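Local coordinates for aldehyde dehydrogenase family protein (Pseudomonas syringae pv. tomato, PDB 5IUV), which probably oxidises indole-3-acetaldehyde to the auxin indole-3-acetic acid, using NAD+ as the electron acceptor, at residues E35-I40 with P221-T226; V240-T243 with K247-K250. All coordinates share one frame; numbering follows the deposited sequence.

Overall arrangement
Both contacts are mostly buried and lie near the same NAD, but interaction 2 lines the pocket with Phe242 and Ile248 of the contact itself, whereas interaction 1 reaches NAD through the neighbouring Gly224. Interaction 1, its centre about 20 Å from the centre of the chain, fastens the small antiparallel sheet of strands 36-40 and 47-52 to the loop leading into helix 224-232. Interaction 2 lies deeper, about 12 Å between the same kinds of centre, and joins strand 239-243 to helix 246-258 within one beta-alpha-beta unit. The two share no element. Neither has a hydrogen bond between its segments: interaction 1 pairs two aromatic side chains, interaction 2 an aromatic one with aliphatic ones.

Interaction 1. Residues E35-I40 with P221-T226; sequences ETFDCI and PGYGHT. With NAD (nicotinamide-adenine-dinucleotide), chain C.
Phe37, on a strand of the small antiparallel sheet 36-40/47-52, packs against Pro221, Gly222 and Tyr223, in the loop that leads from strand 217-219 into helix 224-232. The little two-stranded sheet of this aldehyde dehydrogenase thus meets the loop that follows a strand of the NAD-binding domain. The tight part is the buried Phe37 side chain, held between the Tyr223 hydroxyl at its CB and the Pro221-Gly222 backbone at its ring. CE2 of Phe37 lies 3.9 Å from N of Gly222, and the edge of the ring is directed at the carbonyl carbon of Pro221. With chi1 at 64°, CG of Phe37 sits between its own backbone N and carbonyl carbon, which carries the ring over to the loop. Val51 of the partner strand touches both Phe37 and Pro221, so apolar residues suit these places. Gly222, at phi 148°, has a backbone shape in which a CB would run into the preceding carbonyl oxygen; its own O accepts a hydrogen bond from the NAD-binding Lys191.

The solvent side belongs to Thr36 and Asp38, whose CB bonds point away from the loop, as alternation along a strand requires; Asp38 forms a salt bridge with Lys50. Tyr223 is itself partly exposed. The Phe37 and Tyr223 side chains lie alongside, running opposite ways, with their ring planes oblique. Tyr223 also occupies the N-cap position of helix 224-232, whose first residue, Gly224, brings its bare CA to 3.4 Å from C4A of the NAD adenine. At the far end of the tyrosine, OH of Tyr223 comes within 3.2 Å of CB of Phe37.

Interaction 2. Residues V240-T243 with K247-K250; sequences VVFT and KIAK. With NAD (nicotinamide-adenine-dinucleotide), chain C.
Strand 239-243 and helix 246-258 are joined by a very short turn, and their backbones come nearest at Phe242 and Ala249, whose CA atoms are 7.0 Å apart. They form the first two elements of a beta-alpha-beta unit that strand 263-267 completes, in the parallel part of the nucleotide-binding sheet. Phe242 points its side chain at the helix: CG is anti to the backbone N (chi1 173°), which extends the ring away from the strand to meet Ile248 and Ala249. CE1 of Phe242 rests 3.7 Å from CB of Ala249. A residue as small as alanine suits this place, for it lets the ring approach the helix backbone and is itself packed against Leu266 and against Met261 of the second subunit. Ile248 runs roughly perpendicular to the phenylalanine, its CG2 lying 3.7 Å from CZ of Phe242.

The branched isoleucine touches Phe242, the adenine and the phosphate. CG2 of Ile248 is 3.6 Å from C5A of NAD, its CD1 reaches 3.5 Å from N7A of NAD, and its CG1 is 3.3 Å from the phosphate oxygen O1A of NAD. Just before the helix, Ser245 hydrogen-bonds NAD. On the strand, Thr243 divides its branches: OG1 is hydrogen-bonded to Lys177, and the methyl CG2 is modelled against the nicotinamide ring, closer than normal contact, so the exact spacing is doubtful. The rim of the Phe242 ring also borders the cofactor, with O1A of NAD lying in the ring plane and the ribose oxygen O4B of NAD 3.2 Å from Phe242 CE2.

Interaction 1. Residues E35-I40 with P221-T226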
ATOM      1  N   GLU A  35      21.074  37.943  25.138  1.00 15.93           N
ATOM      2  CA  GLU A  35      19.788  38.621  25.248  1.00 18.04           C
ATOM      3  C   GLU A  35      18.655  37.686  25.646  1.00 16.20           C
ATOM      4  O   GLU A  35      18.668  36.496  25.329  1.00 12.04           O
ATOM      5  CB  GLU A  35      19.444  39.311  23.926  1.00 21.09           C
ATOM      6  CG  GLU A  35      20.382  40.465  23.599  1.00 27.26           C
ATOM      7  CD  GLU A  35      19.996  41.203  22.332  1.00 34.28           C
ATOM      8  OE1 GLU A  35      18.885  40.957  21.812  1.00 37.05           O
ATOM      9  OE2 GLU A  35      20.804  42.032  21.858  1.00 35.89           O
ATOM     10  N   THR A  36      17.673  38.247  26.343  1.00 16.52           N
ATOM     11  CA  THR A  36      16.487  37.506  26.753  1.00 13.56           C
ATOM     12  C   THR A  36      15.221  38.311  26.462  1.00 13.59           C
ATOM     13  O   THR A  36      15.289  39.518  26.221  1.00 13.18           O
ATOM     14  CB  THR A  36      16.525  37.151  28.259  1.00 14.55           C
ATOM     15  OG1 THR A  36      16.527  38.354  29.038  1.00 17.80           O
ATOM     16  CG2 THR A  36      17.766  36.342  28.598  1.00 15.48           C
ATOM     17  N   PHE A  37      14.069  37.644  26.481  1.00 12.45           N
ATOM     18  CA  PHE A  37      12.787  38.341  26.500  1.00 13.10           C
ATOM     19  C   PHE A  37      11.964  37.840  27.681  1.00 16.48           C
ATOM     20  O   PHE A  37      12.098  36.685  28.096  1.00 17.64           O
ATOM     21  CB  PHE A  37      12.021  38.165  25.178  1.00 12.19           C
ATOM     22  CG  PHE A  37      11.609  36.744  24.873  1.00 14.00           C
ATOM     23  CD1 PHE A  37      10.382  36.257  25.299  1.00 14.77           C
ATOM     24  CD2 PHE A  37      12.428  35.914  24.120  1.00 12.16           C
ATOM     25  CE1 PHE A  37       9.988  34.952  25.009  1.00 14.91           C
ATOM     26  CE2 PHE A  37      12.042  34.608  23.821  1.00 12.30           C
ATOM     27  CZ  PHE A  37      10.821  34.127  24.262  1.00 12.87           C
ATOM     28  N   ASP A  38      11.128  38.714  28.232  1.00 15.92           N
ATOM     29  CA  ASP A  38      10.287  38.345  29.365  1.00 17.25           C
ATOM     30  C   ASP A  38       9.157  37.418  28.939  1.00 17.87           C
ATOM     31  O   ASP A  38       8.402  37.725  28.020  1.00 19.38           O
ATOM     32  CB  ASP A  38       9.706  39.590  30.036  1.00 18.90           C
ATOM     33  CG  ASP A  38      10.761  40.438  30.717  1.00 21.65           C
ATOM     34  OD1 ASP A  38      11.908  39.974  30.877  1.00 20.35           O
ATOM     35  OD2 ASP A  38      10.429  41.577  31.105  1.00 25.38           O
ATOM     36  N   CYS A  39       9.057  36.273  29.605  1.00 16.16           N
ATOM     37  CA  CYS A  39       7.939  35.367  29.405  1.00 15.52           C
ATOM     38  C   CYS A  39       6.861  35.692  30.435  1.00 16.96           C
ATOM     39  O   CYS A  39       7.013  35.384  31.619  1.00 15.83           O
ATOM     40  CB  CYS A  39       8.390  33.905  29.527  1.00 12.34           C
ATOM     41  SG  CYS A  39       7.124  32.668  29.136  1.00 14.94           S
ATOM     42  N   ILE A  40       5.780  36.315  29.972  1.00 19.14           N
ATOM     43  CA  ILE A  40       4.706  36.807  30.837  1.00 20.75           C
ATOM     44  C   ILE A  40       3.464  35.918  30.778  1.00 17.63           C
ATOM     45  O   ILE A  40       3.011  35.556  29.698  1.00 18.47           O
ATOM     46  CB  ILE A  40       4.305  38.250  30.446  1.00 23.64           C
ATOM     47  CG1 ILE A  40       5.505  39.189  30.558  1.00 27.08           C
ATOM     48  CG2 ILE A  40       3.150  38.744  31.303  1.00 25.16           C
ATOM     49  CD1 ILE A  40       6.085  39.262  31.951  1.00 29.18           C
ATOM     50  N   PRO A 221      14.391  29.161  21.349  1.00 11.20           N
ATOM     51  CA  PRO A 221      13.354  30.161  21.615  1.00  9.36           C
ATOM     52  C   PRO A 221      13.775  31.522  21.064  1.00 10.70           C
ATOM     53  O   PRO A 221      14.971  31.781  20.913  1.00 13.47           O
ATOM     54  CB  PRO A 221      13.251  30.174  23.143  1.00  9.94           C
ATOM     55  CG  PRO A 221      14.585  29.682  23.614  1.00  9.71           C
ATOM     56  CD  PRO A 221      15.065  28.709  22.580  1.00 10.46           C
ATOM     57  N   GLY A 222      12.807  32.363  20.733  1.00 11.49           N
ATOM     58  CA  GLY A 222      13.104  33.663  20.159  1.00 10.21           C
ATOM     59  C   GLY A 222      12.032  34.101  19.182  1.00 10.96           C
ATOM     60  O   GLY A 222      11.086  33.364  18.929  1.00 10.10           O
ATOM     61  N   TYR A 223      12.181  35.307  18.636  1.00 10.87           N
ATOM     62  CA  TYR A 223      11.161  35.886  17.774  1.00 12.13           C
ATOM     63  C   TYR A 223      11.166  35.283  16.380  1.00 12.64           C
ATOM     64  O   TYR A 223      12.191  34.795  15.906  1.00 11.69           O
ATOM     65  CB  TYR A 223      11.346  37.401  17.687  1.00 15.28           C
ATOM     66  CG  TYR A 223      11.217  38.076  19.028  1.00 20.07           C
ATOM     67  CD1 TYR A 223       9.986  38.166  19.660  1.00 23.29           C
ATOM     68  CD2 TYR A 223      12.328  38.605  19.673  1.00 24.57           C
ATOM     69  CE1 TYR A 223       9.858  38.776  20.898  1.00 26.86           C
ATOM     70  CE2 TYR A 223      12.209  39.219  20.915  1.00 26.76           C
ATOM     71  CZ  TYR A 223      10.973  39.297  21.519  1.00 27.82           C
ATOM     72  OH  TYR A 223      10.846  39.906  22.745  1.00 31.29           O
ATOM     73  N   GLY A 224      10.006  35.320  15.729  1.00 10.71           N
ATOM     74  CA  GLY A 224       9.890  34.835  14.367  1.00  8.24           C
ATOM     75  C   GLY A 224      10.766  35.609  13.401  1.00  8.83           C
ATOM     76  O   GLY A 224      11.434  35.023  12.546  1.00 10.11           O
ATOM     77  N   HIS A 225      10.781  36.930  13.544  1.00  9.97           N
ATOM     78  CA  HIS A 225      11.501  37.772  12.590  1.00 13.46           C
ATOM     79  C   HIS A 225      13.013  37.763  12.806  1.00 14.27           C
ATOM     80  O   HIS A 225      13.742  38.351  12.018  1.00 14.99           O
ATOM     81  CB  HIS A 225      10.993  39.207  12.652  1.00 13.22           C
ATOM     82  CG  HIS A 225      11.252  39.878  13.962  1.00 13.68           C
ATOM     83  ND1 HIS A 225      10.400  39.755  15.037  1.00 14.54           N
ATOM     84  CD2 HIS A 225      12.267  40.672  14.373  1.00 15.37           C
ATOM     85  CE1 HIS A 225      10.877  40.451  16.054  1.00 16.22           C
ATOM     86  NE2 HIS A 225      12.009  41.019  15.677  1.00 16.11           N
ATOM     87  N   THR A 226      13.484  37.099  13.859  1.00 13.72           N
ATOM     88  CA  THR A 226      14.926  36.923  14.043  1.00 13.16           C
ATOM     89  C   THR A 226      15.335  35.465  13.773  1.00 11.52           C
ATOM     90  O   THR A 226      15.777  35.139  12.672  1.00 11.46           O
ATOM     91  CB  THR A 226      15.402  37.360  15.464  1.00 13.45           C
ATOM     92  OG1 THR A 226      14.571  36.780  16.472  1.00 15.81           O
ATOM     93  CG2 THR A 226      15.356  38.883  15.609  1.00 15.31           C
TER
HETATM   94  PA  NAD C 700       2.358  33.244  13.298  1.00 19.45           P
HETATM   95  O1A NAD C 700       2.218  33.059  11.836  1.00 13.32           O
HETATM   96  O2A NAD C 700       2.400  34.693  13.739  1.00 21.98           O
HETATM   97  O5B NAD C 700       3.652  32.505  13.819  1.00 15.41           O
HETATM   98  C5B NAD C 700       3.811  31.076  13.937  1.00 16.22           C
HETATM   99  C4B NAD C 700       5.265  30.815  14.238  1.00 15.78           C
HETATM  100  O4B NAD C 700       6.074  31.412  13.200  1.00 15.93           O
HETATM  101  C3B NAD C 700       5.821  31.349  15.562  1.00 31.86           C
HETATM  102  O3B NAD C 700       6.778  30.448  16.109  1.00 37.62           O
HETATM  103  C2B NAD C 700       6.487  32.662  15.147  1.00 27.63           C
HETATM  104  O2B NAD C 700       7.517  33.056  16.049  1.00 15.53           O
HETATM  105  C1B NAD C 700       7.026  32.283  13.771  1.00 17.08           C
HETATM  106  N9A NAD C 700       7.271  33.377  12.836  1.00 13.18           N
HETATM  107  C8A NAD C 700       6.683  34.615  12.817  1.00  9.88           C
HETATM  108  N7A NAD C 700       7.173  35.429  11.914  1.00 10.67           N
HETATM  109  C5A NAD C 700       8.141  34.662  11.273  1.00  9.73           C
HETATM  110  C6A NAD C 700       8.990  34.929  10.179  1.00  9.98           C
HETATM  111  N6A NAD C 700       9.059  36.112   9.558  1.00 11.79           N
HETATM  112  N1A NAD C 700       9.796  33.927   9.754  1.00 10.90           N
HETATM  113  C2A NAD C 700       9.763  32.755  10.397  1.00 10.88           C
HETATM  114  N3A NAD C 700       9.017  32.394  11.446  1.00  9.95           N
HETATM  115  C4A NAD C 700       8.211  33.398  11.833  1.00 11.33           C
HETATM  116  O3  NAD C 700       1.125  32.530  14.037  1.00 29.48           O
HETATM  117  PN  NAD C 700       0.659  32.416  15.569  1.00 38.13           P
HETATM  118  O1N NAD C 700       0.051  33.721  15.921  1.00 39.42           O
HETATM  119  O2N NAD C 700       1.790  31.907  16.379  1.00 34.22           O
HETATM  120  O5D NAD C 700      -0.426  31.245  15.518  1.00 41.32           O
HETATM  121  C5D NAD C 700      -1.793  31.476  15.114  1.00 37.67           C
HETATM  122  C4D NAD C 700      -1.963  30.952  13.709  1.00 36.96           C
HETATM  123  O4D NAD C 700      -1.653  29.539  13.684  1.00 44.24           O
HETATM  124  C3D NAD C 700      -3.375  31.054  13.147  1.00 39.08           C
HETATM  125  O3D NAD C 700      -3.333  31.564  11.818  1.00 37.72           O
HETATM  126  C2D NAD C 700      -3.846  29.596  13.198  1.00 42.46           C
HETATM  127  O2D NAD C 700      -4.830  29.218  12.239  1.00 44.84           O
HETATM  128  C1D NAD C 700      -2.543  28.821  12.900  1.00 43.68           C
HETATM  129  N1N NAD C 700      -2.644  27.386  13.404  1.00 42.41           N
HETATM  130  C2N NAD C 700      -2.688  26.395  12.393  1.00 41.71           C
HETATM  131  C3N NAD C 700      -2.720  25.055  12.748  1.00 40.59           C
HETATM  132  C7N NAD C 700      -2.841  23.951  11.728  1.00 36.70           C
HETATM  133  O7N NAD C 700      -3.105  24.231  10.539  1.00 38.19           O
HETATM  134  N7N NAD C 700      -2.771  22.715  12.157  1.00 29.96           N
HETATM  135  C4N NAD C 700      -2.729  24.719  14.103  1.00 41.24           C
HETATM  136  C5N NAD C 700      -2.719  25.711  15.078  1.00 42.19           C
HETATM  137  C6N NAD C 700      -2.671  27.045  14.706  1.00 42.32           C

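Interaction 2. Residues V240-T243 with K247-K250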
ATOM      1  N   VAL A 240      11.697  22.944   5.944  1.00  6.61           N
ATOM      2  CA  VAL A 240      11.070  23.648   7.048  1.00  7.28           C
ATOM      3  C   VAL A 240       9.596  23.239   7.115  1.00  7.30           C
ATOM      4  O   VAL A 240       8.897  23.177   6.100  1.00  7.86           O
ATOM      5  CB  VAL A 240      11.227  25.189   6.925  1.00  6.50           C
ATOM      6  CG1 VAL A 240      10.640  25.715   5.621  1.00  9.39           C
ATOM      7  CG2 VAL A 240      10.607  25.902   8.131  1.00  7.67           C
ATOM      8  N   VAL A 241       9.142  22.898   8.314  1.00  7.36           N
ATOM      9  CA  VAL A 241       7.722  22.651   8.517  1.00  7.09           C
ATOM     10  C   VAL A 241       7.208  23.724   9.447  1.00  8.89           C
ATOM     11  O   VAL A 241       7.903  24.143  10.371  1.00  8.27           O
ATOM     12  CB  VAL A 241       7.443  21.245   9.073  1.00  7.49           C
ATOM     13  CG1 VAL A 241       7.866  20.204   8.048  1.00 10.36           C
ATOM     14  CG2 VAL A 241       8.166  21.006  10.416  1.00  6.14           C
ATOM     15  N   PHE A 242       5.989  24.175   9.181  1.00  8.60           N
ATOM     16  CA  PHE A 242       5.451  25.369   9.804  1.00 10.60           C
ATOM     17  C   PHE A 242       3.992  25.198  10.159  1.00 10.95           C
ATOM     18  O   PHE A 242       3.219  24.629   9.395  1.00 12.96           O
ATOM     19  CB  PHE A 242       5.619  26.564   8.856  1.00  9.31           C
ATOM     20  CG  PHE A 242       4.938  27.833   9.318  1.00 10.20           C
ATOM     21  CD1 PHE A 242       3.679  28.175   8.844  1.00  9.50           C
ATOM     22  CD2 PHE A 242       5.573  28.700  10.195  1.00  9.70           C
ATOM     23  CE1 PHE A 242       3.053  29.345   9.254  1.00  9.56           C
ATOM     24  CE2 PHE A 242       4.957  29.869  10.611  1.00  9.70           C
ATOM     25  CZ  PHE A 242       3.695  30.194  10.137  1.00  9.06           C
ATOM     26  N   THR A 243       3.625  25.708  11.324  1.00 10.05           N
ATOM     27  CA  THR A 243       2.227  25.864  11.687  1.00 12.43           C
ATOM     28  C   THR A 243       2.039  27.278  12.234  1.00 13.38           C
ATOM     29  O   THR A 243       2.733  27.694  13.161  1.00 11.62           O
ATOM     30  CB  THR A 243       1.784  24.816  12.720  1.00 13.81           C
ATOM     31  OG1 THR A 243       1.812  23.516  12.124  1.00 16.50           O
ATOM     32  CG2 THR A 243       0.388  25.095  13.174  1.00 14.65           C
ATOM     33  N   LYS A 247      -0.263  34.394   6.442  1.00 12.85           N
ATOM     34  CA  LYS A 247       0.667  35.450   6.050  1.00 14.36           C
ATOM     35  C   LYS A 247       2.142  35.051   6.193  1.00 14.77           C
ATOM     36  O   LYS A 247       2.949  35.271   5.283  1.00 14.96           O
ATOM     37  CB  LYS A 247       0.404  36.711   6.867  1.00 21.02           C
ATOM     38  CG  LYS A 247       1.355  37.850   6.556  1.00 23.45           C
ATOM     39  CD  LYS A 247       1.307  38.914   7.641  1.00 29.34           C
ATOM     40  CE  LYS A 247       2.166  40.113   7.282  1.00 30.29           C
ATOM     41  NZ  LYS A 247       1.617  40.829   6.100  1.00 31.61           N
ATOM     42  N   ILE A 248       2.495  34.483   7.340  1.00 11.15           N
ATOM     43  CA  ILE A 248       3.868  34.046   7.573  1.00 11.51           C
ATOM     44  C   ILE A 248       4.182  32.795   6.755  1.00 10.48           C
ATOM     45  O   ILE A 248       5.296  32.627   6.264  1.00  9.59           O
ATOM     46  CB  ILE A 248       4.132  33.766   9.069  1.00 10.99           C
ATOM     47  CG1 ILE A 248       3.930  35.041   9.891  1.00 14.74           C
ATOM     48  CG2 ILE A 248       5.548  33.230   9.278  1.00  9.37           C
ATOM     49  CD1 ILE A 248       4.846  36.177   9.477  1.00 14.52           C
ATOM     50  N   ALA A 249       3.192  31.924   6.602  1.00  9.35           N
ATOM     51  CA  ALA A 249       3.362  30.723   5.792  1.00 11.35           C
ATOM     52  C   ALA A 249       3.817  31.070   4.375  1.00  9.86           C
ATOM     53  O   ALA A 249       4.754  30.464   3.860  1.00 10.02           O
ATOM     54  CB  ALA A 249       2.061  29.911   5.759  1.00  9.20           C
ATOM     55  N   LYS A 250       3.170  32.059   3.762  1.00  9.39           N
ATOM     56  CA  LYS A 250       3.567  32.531   2.438  1.00 11.88           C
ATOM     57  C   LYS A 250       5.000  33.056   2.406  1.00 12.06           C
ATOM     58  O   LYS A 250       5.729  32.815   1.447  1.00 10.87           O
ATOM     59  CB  LYS A 250       2.606  33.622   1.942  1.00 10.80           C
ATOM     60  CG  LYS A 250       1.246  33.122   1.488  1.00 13.44           C
ATOM     61  CD  LYS A 250       0.323  34.304   1.266  1.00 16.68           C
ATOM     62  CE  LYS A 250      -0.987  33.867   0.676  1.00 21.57           C
ATOM     63  NZ  LYS A 250      -1.926  35.016   0.518  1.00 23.56           N
TER
HETATM   64  PA  NAD C 700       2.358  33.244  13.298  1.00 19.45           P
HETATM   65  O1A NAD C 700       2.218  33.059  11.836  1.00 13.32           O
HETATM   66  O2A NAD C 700       2.400  34.693  13.739  1.00 21.98           O
HETATM   67  O5B NAD C 700       3.652  32.505  13.819  1.00 15.41           O
HETATM   68  C5B NAD C 700       3.811  31.076  13.937  1.00 16.22           C
HETATM   69  C4B NAD C 700       5.265  30.815  14.238  1.00 15.78           C
HETATM   70  O4B NAD C 700       6.074  31.412  13.200  1.00 15.93           O
HETATM   71  C3B NAD C 700       5.821  31.349  15.562  1.00 31.86           C
HETATM   72  O3B NAD C 700       6.778  30.448  16.109  1.00 37.62           O
HETATM   73  C2B NAD C 700       6.487  32.662  15.147  1.00 27.63           C
HETATM   74  O2B NAD C 700       7.517  33.056  16.049  1.00 15.53           O
HETATM   75  C1B NAD C 700       7.026  32.283  13.771  1.00 17.08           C
HETATM   76  N9A NAD C 700       7.271  33.377  12.836  1.00 13.18           N
HETATM   77  C8A NAD C 700       6.683  34.615  12.817  1.00  9.88           C
HETATM   78  N7A NAD C 700       7.173  35.429  11.914  1.00 10.67           N
HETATM   79  C5A NAD C 700       8.141  34.662  11.273  1.00  9.73           C
HETATM   80  C6A NAD C 700       8.990  34.929  10.179  1.00  9.98           C
HETATM   81  N6A NAD C 700       9.059  36.112   9.558  1.00 11.79           N
HETATM   82  N1A NAD C 700       9.796  33.927   9.754  1.00 10.90           N
HETATM   83  C2A NAD C 700       9.763  32.755  10.397  1.00 10.88           C
HETATM   84  N3A NAD C 700       9.017  32.394  11.446  1.00  9.95           N
HETATM   85  C4A NAD C 700       8.211  33.398  11.833  1.00 11.33           C
HETATM   86  O3  NAD C 700       1.125  32.530  14.037  1.00 29.48           O
HETATM   87  PN  NAD C 700       0.659  32.416  15.569  1.00 38.13           P
HETATM   88  O1N NAD C 700       0.051  33.721  15.921  1.00 39.42           O
HETATM   89  O2N NAD C 700       1.790  31.907  16.379  1.00 34.22           O
HETATM   90  O5D NAD C 700      -0.426  31.245  15.518  1.00 41.32           O
HETATM   91  C5D NAD C 700      -1.793  31.476  15.114  1.00 37.67           C
HETATM   92  C4D NAD C 700      -1.963  30.952  13.709  1.00 36.96           C
HETATM   93  O4D NAD C 700      -1.653  29.539  13.684  1.00 44.24           O
HETATM   94  C3D NAD C 700      -3.375  31.054  13.147  1.00 39.08           C
HETATM   95  O3D NAD C 700      -3.333  31.564  11.818  1.00 37.72           O
HETATM   96  C2D NAD C 700      -3.846  29.596  13.198  1.00 42.46           C
HETATM   97  O2D NAD C 700      -4.830  29.218  12.239  1.00 44.84           O
HETATM   98  C1D NAD C 700      -2.543  28.821  12.900  1.00 43.68           C
HETATM   99  N1N NAD C 700      -2.644  27.386  13.404  1.00 42.41           N
HETATM  100  C2N NAD C 700      -2.688  26.395  12.393  1.00 41.71           C
HETATM  101  C3N NAD C 700      -2.720  25.055  12.748  1.00 40.59           C
HETATM  102  C7N NAD C 700      -2.841  23.951  11.728  1.00 36.70           C
HETATM  103  O7N NAD C 700      -3.105  24.231  10.539  1.00 38.19           O
HETATM  104  N7N NAD C 700      -2.771  22.715  12.157  1.00 29.96           N
HETATM  105  C4N NAD C 700      -2.729  24.719  14.103  1.00 41.24           C
HETATM  106  C5N NAD C 700      -2.719  25.711  15.078  1.00 42.19           C
HETATM  107  C6N NAD C 700      -2.671  27.045  14.706  1.00 42.32           C